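Local coordinates for protein probable N-glycosylase/DNA lyase (Thermotoga maritima, PDB 3N0U) that is probably a DNA glycosylase/lyase of the helix-hairpin-helix clan, built almost entirely of helices, at residues A103-I106 with V107-R110; H81-L84 with E85-A88; H96-P99 with Q100-E104; D123-Q126 with S127-F130. One frame throughout, in Å; residues are numbered along the deposited sequence.

Contact 1 of 4, residues A103-I106 with V107-R110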
ATOM      1  N   ALA A 103     -11.091   8.235 -11.126  1.00 15.68           N
ATOM      2  CA  ALA A 103     -10.954   7.952 -12.560  1.00 15.63           C
ATOM      3  C   ALA A 103     -10.002   8.963 -13.198  1.00 14.29           C
ATOM      4  O   ALA A 103      -9.168   8.597 -14.026  1.00 16.12           O
ATOM      5  CB  ALA A 103     -12.295   7.987 -13.247  1.00 18.88           C
ATOM      6  N   GLU A 104     -10.131  10.228 -12.814  1.00 17.11           N
ATOM      7  CA  GLU A 104      -9.298  11.278 -13.378  1.00 17.39           C
ATOM      8  C   GLU A 104      -7.833  11.063 -13.028  1.00 17.18           C
ATOM      9  O   GLU A 104      -6.950  11.212 -13.890  1.00 17.95           O
ATOM     10  CB  GLU A 104      -9.783  12.647 -12.897  1.00 17.91           C
ATOM     11  CG  GLU A 104     -11.106  13.064 -13.537  1.00 24.24           C
ATOM     12  CD  GLU A 104     -11.706  14.342 -12.994  1.00 36.15           C
ATOM     13  OE1 GLU A 104     -11.102  14.971 -12.109  1.00 43.20           O
ATOM     14  OE2 GLU A 104     -12.797  14.720 -13.478  1.00 33.17           O
ATOM     15  N   PHE A 105      -7.573  10.698 -11.776  1.00 15.93           N
ATOM     16  CA  PHE A 105      -6.214  10.378 -11.350  1.00 15.92           C
ATOM     17  C   PHE A 105      -5.616   9.264 -12.194  1.00 14.68           C
ATOM     18  O   PHE A 105      -4.486   9.372 -12.666  1.00 17.29           O
ATOM     19  CB  PHE A 105      -6.167   9.926  -9.887  1.00 17.09           C
ATOM     20  CG  PHE A 105      -6.507  10.987  -8.886  1.00 16.56           C
ATOM     21  CD1 PHE A 105      -6.401  12.330  -9.179  1.00 21.30           C
ATOM     22  CD2 PHE A 105      -6.940  10.616  -7.626  1.00 17.60           C
ATOM     23  CE1 PHE A 105      -6.723  13.286  -8.227  1.00 23.36           C
ATOM     24  CE2 PHE A 105      -7.242  11.554  -6.669  1.00 20.30           C
ATOM     25  CZ  PHE A 105      -7.143  12.894  -6.969  1.00 21.65           C
ATOM     26  N   ILE A 106      -6.376   8.190 -12.372  1.00 15.32           N
ATOM     27  CA  ILE A 106      -5.886   7.006 -13.087  1.00 14.93           C
ATOM     28  C   ILE A 106      -5.584   7.375 -14.547  1.00 15.18           C
ATOM     29  O   ILE A 106      -4.520   7.009 -15.101  1.00 17.45           O
ATOM     30  CB  ILE A 106      -6.875   5.829 -12.957  1.00 15.32           C
ATOM     31  CG1 ILE A 106      -6.845   5.328 -11.515  1.00 15.60           C
ATOM     32  CG2 ILE A 106      -6.528   4.688 -13.908  1.00 16.49           C
ATOM     33  CD1 ILE A 106      -8.051   4.482 -11.126  1.00 17.67           C
ATOM     34  N   VAL A 107      -6.509   8.072 -15.188  1.00 16.22           N
ATOM     35  CA  VAL A 107      -6.304   8.457 -16.576  1.00 17.70           C
ATOM     36  C   VAL A 107      -5.024   9.308 -16.698  1.00 16.85           C
ATOM     37  O   VAL A 107      -4.192   9.098 -17.604  1.00 20.78           O
ATOM     38  CB  VAL A 107      -7.519   9.208 -17.143  1.00 17.79           C
ATOM     39  CG1 VAL A 107      -7.191   9.770 -18.511  1.00 20.06           C
ATOM     40  CG2 VAL A 107      -8.707   8.269 -17.270  1.00 21.21           C
ATOM     41  N   GLU A 108      -4.856  10.266 -15.788  1.00 17.52           N
ATOM     42  CA  GLU A 108      -3.682  11.139 -15.818  1.00 19.21           C
ATOM     43  C   GLU A 108      -2.398  10.344 -15.632  1.00 21.33           C
ATOM     44  O   GLU A 108      -1.366  10.648 -16.233  1.00 22.24           O
ATOM     45  CB  GLU A 108      -3.774  12.219 -14.742  1.00 22.96           C
ATOM     46  CG  GLU A 108      -4.853  13.243 -14.956  1.00 30.03           C
ATOM     47  CD  GLU A 108      -4.959  14.215 -13.778  1.00 47.83           C
ATOM     48  OE1 GLU A 108      -5.517  13.832 -12.721  1.00 40.52           O
ATOM     49  OE2 GLU A 108      -4.461  15.354 -13.905  1.00 57.82           O
ATOM     50  N   ASN A 109      -2.463   9.313 -14.806  1.00 18.56           N
ATOM     51  CA  ASN A 109      -1.280   8.518 -14.493  1.00 17.49           C
ATOM     52  C   ASN A 109      -0.807   7.665 -15.657  1.00 18.11           C
ATOM     53  O   ASN A 109       0.273   7.069 -15.597  1.00 18.50           O
ATOM     54  CB  ASN A 109      -1.555   7.637 -13.278  1.00 17.80           C
ATOM     55  CG  ASN A 109      -1.547   8.412 -12.013  1.00 17.53           C
ATOM     56  OD1 ASN A 109      -1.033   9.516 -11.970  1.00 20.51           O
ATOM     57  ND2 ASN A 109      -2.122   7.850 -10.966  1.00 18.68           N
ATOM     58  N   ARG A 110      -1.610   7.573 -16.710  1.00 18.75           N
ATOM     59  CA  ARG A 110      -1.202   6.766 -17.851  1.00 19.45           C
ATOM     60  C   ARG A 110       0.091   7.305 -18.464  1.00 20.17           C
ATOM     61  O   ARG A 110       0.799   6.593 -19.174  1.00 21.92           O
ATOM     62  CB  ARG A 110      -2.336   6.649 -18.879  1.00 19.28           C
ATOM     63  CG  ARG A 110      -3.507   5.885 -18.328  1.00 18.22           C
ATOM     64  CD  ARG A 110      -4.717   5.969 -19.223  1.00 17.77           C
ATOM     65  NE  ARG A 110      -5.841   5.234 -18.660  1.00 17.50           N
ATOM     66  CZ  ARG A 110      -7.084   5.283 -19.116  1.00 20.18           C
ATOM     67  NH1 ARG A 110      -7.396   6.067 -20.146  1.00 20.27           N
ATOM     68  NH2 ARG A 110      -8.020   4.531 -18.535  1.00 17.35           N
TER
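The last two turns of helix 99-109 bring Phe105 and Glu108 together on one side of it, where both also touch Lys136. Glu108 OE1 lies at the edge of the Phe105 ring, in its plane, 3.9 Å from Phe105 CD1, with ring and carboxylate only 20° apart. Glu108 has CG beside its own backbone N (chi1 -68°), which lays the side chain back along the helix, Glu108 CG 3.1 Å from Glu104 O. Three i to i+4 backbone bonds run through this part: Val107 N to Ala103 O at 2.9 Å, Glu108 N to Glu104 O, and Asn109 N to Phe105 O. The third is bent, 142° at the hydrogen. Val107 CG2 rests over one face of the Arg110 guanidinium, offset toward its rim, while Arg110 NH2 bonds the carbonyls of Phe79 and Leu82. Ile106 faces inward against Phe51, Ser55 and Leu59 of helix 47-59, and Asn109 OD1 accepts from Lys136 N. At the ring edge the carboxylate charge probably meets a mildly favourable positive rim, though Glu108 OE1 also lies 3.2 Å from another acceptor, Glu104 O. The guanidinium and amide groups tie the helix end to helix 78-81 with the residue after it, and to the loop holding Lys136.

Contact 2 of 4, residues H81-L84 with E85-A88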
ATOM      1  N   HIS A  81      -7.021   1.402 -20.603  1.00 22.25           N
ATOM      2  CA  HIS A  81      -7.564   1.827 -21.883  1.00 23.02           C
ATOM      3  C   HIS A  81      -8.898   2.564 -21.850  1.00 19.38           C
ATOM      4  O   HIS A  81      -9.244   3.214 -22.838  1.00 21.81           O
ATOM      5  CB  HIS A  81      -7.641   0.637 -22.862  1.00 24.67           C
ATOM      6  CG  HIS A  81      -8.633  -0.414 -22.467  1.00 25.39           C
ATOM      7  ND1 HIS A  81      -9.999  -0.240 -22.593  1.00 23.95           N
ATOM      8  CD2 HIS A  81      -8.460  -1.659 -21.959  1.00 23.78           C
ATOM      9  CE1 HIS A  81     -10.620  -1.323 -22.159  1.00 25.96           C
ATOM     10  NE2 HIS A  81      -9.706  -2.200 -21.777  1.00 27.10           N
ATOM     11  N   LEU A  82      -9.670   2.469 -20.773  1.00 17.83           N
ATOM     12  CA  LEU A  82     -11.000   3.076 -20.809  1.00 17.92           C
ATOM     13  C   LEU A  82     -10.960   4.600 -20.812  1.00 19.63           C
ATOM     14  O   LEU A  82     -10.139   5.209 -20.130  1.00 20.26           O
ATOM     15  CB  LEU A  82     -11.848   2.638 -19.617  1.00 18.50           C
ATOM     16  CG  LEU A  82     -12.351   1.199 -19.625  1.00 19.61           C
ATOM     17  CD1 LEU A  82     -12.990   0.875 -18.290  1.00 21.85           C
ATOM     18  CD2 LEU A  82     -13.372   0.975 -20.720  1.00 24.84           C
ATOM     19  N   PRO A  83     -11.878   5.225 -21.558  1.00 18.47           N
ATOM     20  CA  PRO A  83     -11.986   6.684 -21.423  1.00 20.99           C
ATOM     21  C   PRO A  83     -12.468   7.072 -20.047  1.00 19.96           C
ATOM     22  O   PRO A  83     -13.097   6.271 -19.368  1.00 19.88           O
ATOM     23  CB  PRO A  83     -13.044   7.077 -22.467  1.00 24.01           C
ATOM     24  CG  PRO A  83     -13.275   5.896 -23.277  1.00 29.95           C
ATOM     25  CD  PRO A  83     -12.877   4.690 -22.488  1.00 21.54           C
ATOM     26  N   LEU A  84     -12.199   8.313 -19.670  1.00 20.48           N
ATOM     27  CA  LEU A  84     -12.535   8.807 -18.340  1.00 19.52           C
ATOM     28  C   LEU A  84     -13.970   8.473 -17.923  1.00 18.69           C
ATOM     29  O   LEU A  84     -14.193   7.951 -16.826  1.00 20.53           O
ATOM     30  CB  LEU A  84     -12.316  10.320 -18.306  1.00 23.08           C
ATOM     31  CG  LEU A  84     -12.724  11.019 -17.029  1.00 27.68           C
ATOM     32  CD1 LEU A  84     -11.970  10.437 -15.860  1.00 32.54           C
ATOM     33  CD2 LEU A  84     -12.438  12.518 -17.148  1.00 32.89           C
ATOM     34  N   GLU A  85     -14.948   8.782 -18.778  1.00 19.20           N
ATOM     35  CA  GLU A  85     -16.352   8.655 -18.371  1.00 20.34           C
ATOM     36  C   GLU A  85     -16.720   7.196 -18.113  1.00 19.46           C
ATOM     37  O   GLU A  85     -17.426   6.887 -17.137  1.00 23.30           O
ATOM     38  CB  GLU A  85     -17.296   9.261 -19.418  1.00 27.64           C
ATOM     39  CG  GLU A  85     -18.792   9.123 -19.062  1.00 38.90           C
ATOM     40  CD  GLU A  85     -19.733   9.782 -20.081  1.00 55.53           C
ATOM     41  OE1 GLU A  85     -19.552   9.579 -21.306  1.00 58.79           O
ATOM     42  OE2 GLU A  85     -20.667  10.501 -19.652  1.00 64.53           O
ATOM     43  N   GLU A  86     -16.223   6.291 -18.953  1.00 18.18           N
ATOM     44  CA  GLU A  86     -16.517   4.880 -18.774  1.00 19.74           C
ATOM     45  C   GLU A  86     -15.803   4.306 -17.548  1.00 18.95           C
ATOM     46  O   GLU A  86     -16.337   3.433 -16.860  1.00 19.50           O
ATOM     47  CB  GLU A  86     -16.133   4.080 -20.026  1.00 25.96           C
ATOM     48  CG  GLU A  86     -17.198   4.100 -21.143  1.00 34.55           C
ATOM     49  CD  GLU A  86     -17.252   5.409 -21.916  1.00 39.92           C
ATOM     50  OE1 GLU A  86     -16.296   6.211 -21.817  1.00 36.39           O
ATOM     51  OE2 GLU A  86     -18.253   5.632 -22.639  1.00 38.62           O
ATOM     52  N   LEU A  87     -14.585   4.749 -17.294  1.00 18.43           N
ATOM     53  CA  LEU A  87     -13.878   4.313 -16.100  1.00 17.48           C
ATOM     54  C   LEU A  87     -14.600   4.803 -14.848  1.00 18.29           C
ATOM     55  O   LEU A  87     -14.787   4.054 -13.897  1.00 18.13           O
ATOM     56  CB  LEU A  87     -12.440   4.821 -16.124  1.00 19.26           C
ATOM     57  CG  LEU A  87     -11.588   4.437 -14.913  1.00 15.57           C
ATOM     58  CD1 LEU A  87     -11.604   2.922 -14.733  1.00 19.49           C
ATOM     59  CD2 LEU A  87     -10.179   4.968 -15.079  1.00 17.21           C
ATOM     60  N   ALA A  88     -15.026   6.059 -14.842  1.00 17.97           N
ATOM     61  CA  ALA A  88     -15.759   6.575 -13.685  1.00 16.87           C
ATOM     62  C   ALA A  88     -17.034   5.770 -13.465  1.00 19.11           C
ATOM     63  O   ALA A  88     -17.420   5.489 -12.320  1.00 19.73           O
ATOM     64  CB  ALA A  88     -16.079   8.046 -13.862  1.00 22.67           C
TER
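Hydrophobic contact joins Leu82 to the first turn of helix 84-93: its CB lies 4.2 Å from Leu87 CB, and its CD2 is 4.2 Å from Glu86 CB. Leu82 thus lies against the helix that it precedes, while Leu84 is turned to the other side and packs on Gln100, Ala103 and Glu104 of helix 99-109. A polar group meets an apolar one where Glu86 OE1 comes obliquely against the CB-CG side of the Pro83 ring, 3.4 Å from both Pro83 CB and CG. The glutamate reaches back by bending at CG (chi2 75°), so that its carboxylate doubles over toward the start of the helix instead of running outward. Such a position for a negative charge probably suits the N-terminal end of a helix dipole. Two backbone bonds open the helix. Leu87 N donates to Pro83 O at 3.0 Å and Ala88 N to Leu84 O at 2.9 Å, both nearly straight at the hydrogen (167° and 166°). Leu82 O, just upstream, accepts from Arg110 NH2 and so links this turn to the end of the next helix. With proline at the N-cap position and leucine before it packing on the fourth residue after the cap, the arrangement is a helix N-terminus with a hydrophobic staple.

Contact 3 of 4, residues H96-P99 with Q100-E104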
ATOM      1  N   HIS A  96     -17.155   2.659  -5.404  1.00 22.20           N
ATOM      2  CA  HIS A  96     -16.246   3.695  -4.942  1.00 19.03           C
ATOM      3  C   HIS A  96     -17.003   4.970  -4.652  1.00 17.44           C
ATOM      4  O   HIS A  96     -17.893   5.352  -5.417  1.00 21.35           O
ATOM      5  CB  HIS A  96     -15.138   3.982  -5.947  1.00 20.27           C
ATOM      6  CG  HIS A  96     -13.909   4.499  -5.286  1.00 18.54           C
ATOM      7  ND1 HIS A  96     -13.826   5.786  -4.799  1.00 19.84           N
ATOM      8  CD2 HIS A  96     -12.764   3.881  -4.922  1.00 19.51           C
ATOM      9  CE1 HIS A  96     -12.666   5.946  -4.186  1.00 19.62           C
ATOM     10  NE2 HIS A  96     -12.005   4.801  -4.245  1.00 21.25           N
ATOM     11  N   ARG A  97     -16.663   5.617  -3.546  1.00 18.16           N
ATOM     12  CA  ARG A  97     -17.338   6.853  -3.130  1.00 22.09           C
ATOM     13  C   ARG A  97     -16.935   8.097  -3.910  1.00 16.84           C
ATOM     14  O   ARG A  97     -17.639   9.093  -3.883  1.00 19.97           O
ATOM     15  CB  ARG A  97     -17.119   7.107  -1.634  1.00 28.09           C
ATOM     16  CG  ARG A  97     -17.842   6.109  -0.751  1.00 44.43           C
ATOM     17  CD  ARG A  97     -17.766   6.500   0.727  1.00 64.23           C
ATOM     18  NE  ARG A  97     -16.398   6.450   1.250  1.00 70.94           N
ATOM     19  CZ  ARG A  97     -15.807   5.349   1.714  1.00 75.79           C
ATOM     20  NH1 ARG A  97     -16.453   4.186   1.726  1.00 74.86           N
ATOM     21  NH2 ARG A  97     -14.562   5.409   2.169  1.00 79.09           N
ATOM     22  N   TYR A  98     -15.817   8.028  -4.632  1.00 17.58           N
ATOM     23  CA  TYR A  98     -15.266   9.199  -5.339  1.00 16.91           C
ATOM     24  C   TYR A  98     -14.856   8.796  -6.742  1.00 16.72           C
ATOM     25  O   TYR A  98     -13.708   8.960  -7.144  1.00 16.67           O
ATOM     26  CB  TYR A  98     -14.077   9.787  -4.565  1.00 18.26           C
ATOM     27  CG  TYR A  98     -14.413  10.062  -3.122  1.00 18.93           C
ATOM     28  CD1 TYR A  98     -15.239  11.114  -2.766  1.00 20.58           C
ATOM     29  CD2 TYR A  98     -13.940   9.241  -2.127  1.00 23.33           C
ATOM     30  CE1 TYR A  98     -15.552  11.353  -1.439  1.00 21.70           C
ATOM     31  CE2 TYR A  98     -14.257   9.467  -0.793  1.00 28.17           C
ATOM     32  CZ  TYR A  98     -15.072  10.516  -0.467  1.00 23.81           C
ATOM     33  OH  TYR A  98     -15.388  10.718   0.849  1.00 29.45           O
ATOM     34  N   PRO A  99     -15.806   8.257  -7.506  1.00 16.50           N
ATOM     35  CA  PRO A  99     -15.449   7.628  -8.779  1.00 19.49           C
ATOM     36  C   PRO A  99     -14.916   8.602  -9.817  1.00 17.69           C
ATOM     37  O   PRO A  99     -14.029   8.235 -10.585  1.00 17.62           O
ATOM     38  CB  PRO A  99     -16.761   6.995  -9.230  1.00 20.15           C
ATOM     39  CG  PRO A  99     -17.827   7.811  -8.573  1.00 19.96           C
ATOM     40  CD  PRO A  99     -17.249   8.184  -7.237  1.00 18.37           C
ATOM     41  N   GLN A 100     -15.463   9.811  -9.890  1.00 16.65           N
ATOM     42  CA  GLN A 100     -15.007  10.756 -10.907  1.00 18.62           C
ATOM     43  C   GLN A 100     -13.560  11.150 -10.656  1.00 16.36           C
ATOM     44  O   GLN A 100     -12.722  11.102 -11.557  1.00 16.27           O
ATOM     45  CB  GLN A 100     -15.902  11.993 -10.963  1.00 18.10           C
ATOM     46  CG  GLN A 100     -15.531  12.953 -12.065  1.00 23.72           C
ATOM     47  CD  GLN A 100     -15.807  12.419 -13.465  1.00 24.48           C
ATOM     48  OE1 GLN A 100     -16.741  11.632 -13.699  1.00 24.71           O
ATOM     49  NE2 GLN A 100     -15.005  12.875 -14.411  1.00 33.03           N
ATOM     50  N   LYS A 101     -13.253  11.533  -9.431  1.00 18.29           N
ATOM     51  CA  LYS A 101     -11.915  12.009  -9.153  1.00 17.11           C
ATOM     52  C   LYS A 101     -10.884  10.882  -9.260  1.00 17.65           C
ATOM     53  O   LYS A 101      -9.790  11.083  -9.785  1.00 17.94           O
ATOM     54  CB  LYS A 101     -11.876  12.686  -7.773  1.00 20.54           C
ATOM     55  CG  LYS A 101     -10.717  13.611  -7.591  1.00 32.33           C
ATOM     56  CD  LYS A 101     -10.807  14.801  -8.578  1.00 35.42           C
ATOM     57  CE  LYS A 101      -9.606  14.879  -9.486  1.00 52.83           C
ATOM     58  NZ  LYS A 101      -9.550  16.208 -10.168  1.00 49.37           N
ATOM     59  N   ARG A 102     -11.194   9.695  -8.761  1.00 16.43           N
ATOM     60  CA  ARG A 102     -10.245   8.586  -8.873  0.54 15.69           C
ATOM     61  C   ARG A 102     -10.030   8.212 -10.330  1.00 14.59           C
ATOM     62  O   ARG A 102      -8.908   7.903 -10.735  1.00 16.28           O
ATOM     63  CB  ARG A 102     -10.711   7.361  -8.085  0.54 18.55           C
ATOM     64  CG  ARG A 102     -10.855   7.584  -6.582  0.54 19.07           C
ATOM     65  CD  ARG A 102      -9.537   7.884  -5.869  0.54 18.34           C
ATOM     66  NE  ARG A 102      -9.827   8.261  -4.485  0.54 15.38           N
ATOM     67  CZ  ARG A 102     -10.230   9.469  -4.097  0.54 17.05           C
ATOM     68  NH1 ARG A 102     -10.365  10.465  -4.978  0.54 20.65           N
ATOM     69  NH2 ARG A 102     -10.505   9.687  -2.823  0.54 24.24           N
ATOM     70  N   ALA A 103     -11.091   8.235 -11.126  1.00 15.68           N
ATOM     71  CA  ALA A 103     -10.954   7.952 -12.560  1.00 15.63           C
ATOM     72  C   ALA A 103     -10.002   8.963 -13.198  1.00 14.29           C
ATOM     73  O   ALA A 103      -9.168   8.597 -14.026  1.00 16.12           O
ATOM     74  CB  ALA A 103     -12.295   7.987 -13.247  1.00 18.88           C
ATOM     75  N   GLU A 104     -10.131  10.228 -12.814  1.00 17.11           N
ATOM     76  CA  GLU A 104      -9.298  11.278 -13.378  1.00 17.39           C
ATOM     77  C   GLU A 104      -7.833  11.063 -13.028  1.00 17.18           C
ATOM     78  O   GLU A 104      -6.950  11.212 -13.890  1.00 17.95           O
ATOM     79  CB  GLU A 104      -9.783  12.647 -12.897  1.00 17.91           C
ATOM     80  CG  GLU A 104     -11.106  13.064 -13.537  1.00 24.24           C
ATOM     81  CD  GLU A 104     -11.706  14.342 -12.994  1.00 36.15           C
ATOM     82  OE1 GLU A 104     -11.102  14.971 -12.109  1.00 43.20           O
ATOM     83  OE2 GLU A 104     -12.797  14.720 -13.478  1.00 33.17           O
TER
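From His96 to Tyr98 the backbone is a short loop, and at Pro99 it turns into helix 99-109 with Tyr98 at the N-cap position. Two i to i+4 bonds start the helix: Arg102 N donates to Tyr98 O at 3.1 Å, and Ala103 N to Pro99 O at 3.0 Å. The second is less direct, its donor tilted 34° from the carbonyl plane. Proline suits the first turn, where its missing N-H costs no helical bond.

In the conformer described, one of two modelled, Arg102 reaches back to both His96 and Tyr98. Its CG is 3.4 Å from His96 CE1, and the two side chains cross at about a right angle. Farther out, the guanidinium runs beside Tyr98, pointing the same way: one face receives Tyr98 CB, and Arg102 NH2 is 3.5 Å from Tyr98 CD2, the planes 21° apart. A bend at CG (chi2 -65°) folds this arginine conformer back over the loop. His96 is fixed at both nitrogens. ND1 accepts from Tyr98 N at 3.0 Å in the ring plane, while NE2 bonds Leu59 O, so the ring's rotation is set and NE2 probably carries the hydrogen. One turn on, two partners hold Glu104: Gln100 NE2 at 3.0 Å from OE2 and Lys101 NZ in a salt bridge 2.8 Å from OE1.

Trp63 meets His96 edge-to-face, and Arg102 packs on Val58 and Leu59 of helix 47-59. Pro99 and Gln100 lie instead against Leu91 and Ala88 of helix 84-93, which places this helix start between the two neighbouring helices.

Contact 4 of 4, residues D123-Q126 with S127-F130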
ATOM      1  N   ASP A 123      15.989   2.409  -6.494  1.00 27.15           N
ATOM      2  CA  ASP A 123      16.088   2.624  -5.061  1.00 29.52           C
ATOM      3  C   ASP A 123      14.700   2.973  -4.576  1.00 24.68           C
ATOM      4  O   ASP A 123      14.109   3.933  -5.062  1.00 26.86           O
ATOM      5  CB  ASP A 123      17.046   3.759  -4.748  1.00 33.50           C
ATOM      6  CG  ASP A 123      17.175   4.006  -3.269  1.00 45.74           C
ATOM      7  OD1 ASP A 123      18.113   3.464  -2.651  1.00 54.45           O
ATOM      8  OD2 ASP A 123      16.325   4.728  -2.718  1.00 40.81           O
ATOM      9  N   PRO A 124      14.159   2.186  -3.641  1.00 23.74           N
ATOM     10  CA  PRO A 124      12.758   2.402  -3.283  1.00 22.66           C
ATOM     11  C   PRO A 124      12.481   3.743  -2.651  1.00 20.54           C
ATOM     12  O   PRO A 124      11.368   4.232  -2.810  1.00 23.33           O
ATOM     13  CB  PRO A 124      12.463   1.277  -2.295  1.00 26.75           C
ATOM     14  CG  PRO A 124      13.770   0.713  -1.905  1.00 29.98           C
ATOM     15  CD  PRO A 124      14.720   0.983  -3.006  1.00 28.71           C
ATOM     16  N   PHE A 125      13.453   4.351  -1.980  1.00 25.64           N
ATOM     17  CA  PHE A 125      13.205   5.656  -1.374  1.00 24.44           C
ATOM     18  C   PHE A 125      13.099   6.683  -2.487  1.00 22.52           C
ATOM     19  O   PHE A 125      12.257   7.567  -2.428  1.00 23.15           O
ATOM     20  CB  PHE A 125      14.282   6.007  -0.340  1.00 29.64           C
ATOM     21  CG  PHE A 125      14.250   5.100   0.863  1.00 31.06           C
ATOM     22  CD1 PHE A 125      13.499   5.427   1.976  1.00 36.33           C
ATOM     23  CD2 PHE A 125      14.919   3.885   0.844  1.00 41.38           C
ATOM     24  CE1 PHE A 125      13.436   4.568   3.076  1.00 36.58           C
ATOM     25  CE2 PHE A 125      14.871   3.023   1.937  1.00 41.03           C
ATOM     26  CZ  PHE A 125      14.116   3.365   3.049  1.00 36.51           C
ATOM     27  N   GLN A 126      13.931   6.554  -3.518  1.00 22.73           N
ATOM     28  CA  GLN A 126      13.883   7.509  -4.614  1.00 25.89           C
ATOM     29  C   GLN A 126      12.616   7.285  -5.446  1.00 18.60           C
ATOM     30  O   GLN A 126      11.970   8.240  -5.877  1.00 23.97           O
ATOM     31  CB  GLN A 126      15.135   7.414  -5.476  1.00 30.02           C
ATOM     32  CG  GLN A 126      16.399   7.741  -4.721  1.00 49.80           C
ATOM     33  CD  GLN A 126      17.611   7.724  -5.607  1.00 72.60           C
ATOM     34  OE1 GLN A 126      17.495   7.591  -6.822  1.00 62.20           O
ATOM     35  NE2 GLN A 126      18.785   7.861  -5.009  1.00 91.78           N
ATOM     36  N   SER A 127      12.255   6.026  -5.666  1.00 21.71           N
ATOM     37  CA  SER A 127      11.037   5.727  -6.419  1.00 19.53           C
ATOM     38  C   SER A 127       9.803   6.257  -5.709  1.00 19.29           C
ATOM     39  O   SER A 127       8.903   6.784  -6.345  1.00 20.14           O
ATOM     40  CB  SER A 127      10.919   4.224  -6.676  1.00 21.27           C
ATOM     41  OG  SER A 127      11.968   3.833  -7.546  1.00 25.33           O
ATOM     42  N   ARG A 128       9.774   6.159  -4.388  1.00 19.03           N
ATOM     43  CA  ARG A 128       8.636   6.680  -3.645  1.00 18.55           C
ATOM     44  C   ARG A 128       8.545   8.200  -3.812  1.00 20.34           C
ATOM     45  O   ARG A 128       7.459   8.729  -4.017  1.00 20.16           O
ATOM     46  CB  ARG A 128       8.725   6.311  -2.159  1.00 20.59           C
ATOM     47  CG  ARG A 128       7.715   7.076  -1.308  1.00 18.48           C
ATOM     48  CD  ARG A 128       7.568   6.443   0.054  1.00 21.11           C
ATOM     49  NE  ARG A 128       8.802   6.576   0.807  1.00 19.63           N
ATOM     50  CZ  ARG A 128       9.077   5.943   1.933  1.00 19.27           C
ATOM     51  NH1 ARG A 128       8.208   5.100   2.453  1.00 20.88           N
ATOM     52  NH2 ARG A 128      10.232   6.168   2.536  1.00 23.17           N
ATOM     53  N   GLU A 129       9.682   8.896  -3.748  1.00 18.86           N
ATOM     54  CA  GLU A 129       9.703  10.347  -3.925  1.00 20.33           C
ATOM     55  C   GLU A 129       9.115  10.702  -5.290  1.00 21.69           C
ATOM     56  O   GLU A 129       8.341  11.643  -5.425  1.00 21.98           O
ATOM     57  CB  GLU A 129      11.133  10.898  -3.832  1.00 25.37           C
ATOM     58  CG  GLU A 129      11.679  10.968  -2.416  1.00 27.17           C
ATOM     59  CD  GLU A 129      13.147  11.413  -2.364  1.00 37.70           C
ATOM     60  OE1 GLU A 129      13.705  11.800  -3.414  1.00 43.98           O
ATOM     61  OE2 GLU A 129      13.743  11.360  -1.265  1.00 46.25           O
ATOM     62  N   PHE A 130       9.508   9.946  -6.303  1.00 19.45           N
ATOM     63  CA  PHE A 130       9.016  10.185  -7.656  1.00 20.09           C
ATOM     64  C   PHE A 130       7.510  10.064  -7.751  1.00 18.73           C
ATOM     65  O   PHE A 130       6.855  10.895  -8.350  1.00 21.10           O
ATOM     66  CB  PHE A 130       9.652   9.222  -8.651  1.00 20.90           C
ATOM     67  CG  PHE A 130       9.093   9.358 -10.039  1.00 21.49           C
ATOM     68  CD1 PHE A 130       7.995   8.612 -10.432  1.00 26.04           C
ATOM     69  CD2 PHE A 130       9.631  10.274 -10.925  1.00 26.83           C
ATOM     70  CE1 PHE A 130       7.459   8.756 -11.702  1.00 25.82           C
ATOM     71  CE2 PHE A 130       9.098  10.422 -12.204  1.00 29.80           C
ATOM     72  CZ  PHE A 130       8.015   9.668 -12.587  1.00 29.20           C
TER
HETATM   73  O   HOH W   1      11.240   8.105   0.215  1.00 24.13           O
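The Phe125 ring and the Arg128 guanidinium lie side by side and point the same way, their planes 78° apart, at the Asp123-capped start of helix 124-134. Arg128 NH2 approaches the ring obliquely, 3.4 Å from Phe125 CD1. At the ring's edge, in its plane, sits Asp123 OD2, and at the guanidinium's edge, likewise in plane, sits a water. This water accepts from Arg128 NE and donates to Phe125 O, bridging the arginine to the backbone of the preceding turn. Arg128 starts out extended and bends at chi3 (66°), which turns its guanidinium toward the phenylalanine. NH1 forms a salt bridge with Glu188 of helix 181-198 and a hydrogen bond with Ser144 OG of helix 140-148. A charge largely enclosed by protein is thus given an acidic partner, and the arginine joins three helices.

In the N-cap itself, Asp123 OD2 accepts from Gln126 N at 3.1 Å through its anti lone pair and, more weakly, from Phe125 N at 3.0 Å, so one oxygen serves two amides of the first turn. Pro124 follows at the first helical position. The regular bonds then take over, with Ser127 N to Asp123 O at 2.9 Å, Arg128 N to Pro124 O, Glu129 N to Phe125 O, and Phe130 N to Gln126 O.

Ser127 OG bonds Leu119 O, tying the helix to the preceding helix 116-121, and Glu129 OE2 makes a salt bridge to Lys181. Phe125 O is shared: it receives both the water, at 2.9 Å, and Glu129 N, at 3.2 Å.

Along the chain the order is contact 2, contact 3, contact 1 and contact 4. The first three form one cluster on the same side of the chain's centre, 9 to 11 Å apart between centres. Contacts 3 and 1 are the start and end of helix 99-109 and share Ala103 and Glu104, whereas contact 2 opens helix 84-93, which packs against it: Leu84 CD1 is 3.6 Å from Ala103 CB. Contact 4 stands apart on helix 124-134, its centre about 20 Å from that of contact 1 and 29 Å from that of contact 2. Three of the four are therefore helix beginnings, as suits a strand-free protein in which helices and their connecting loops build the fold.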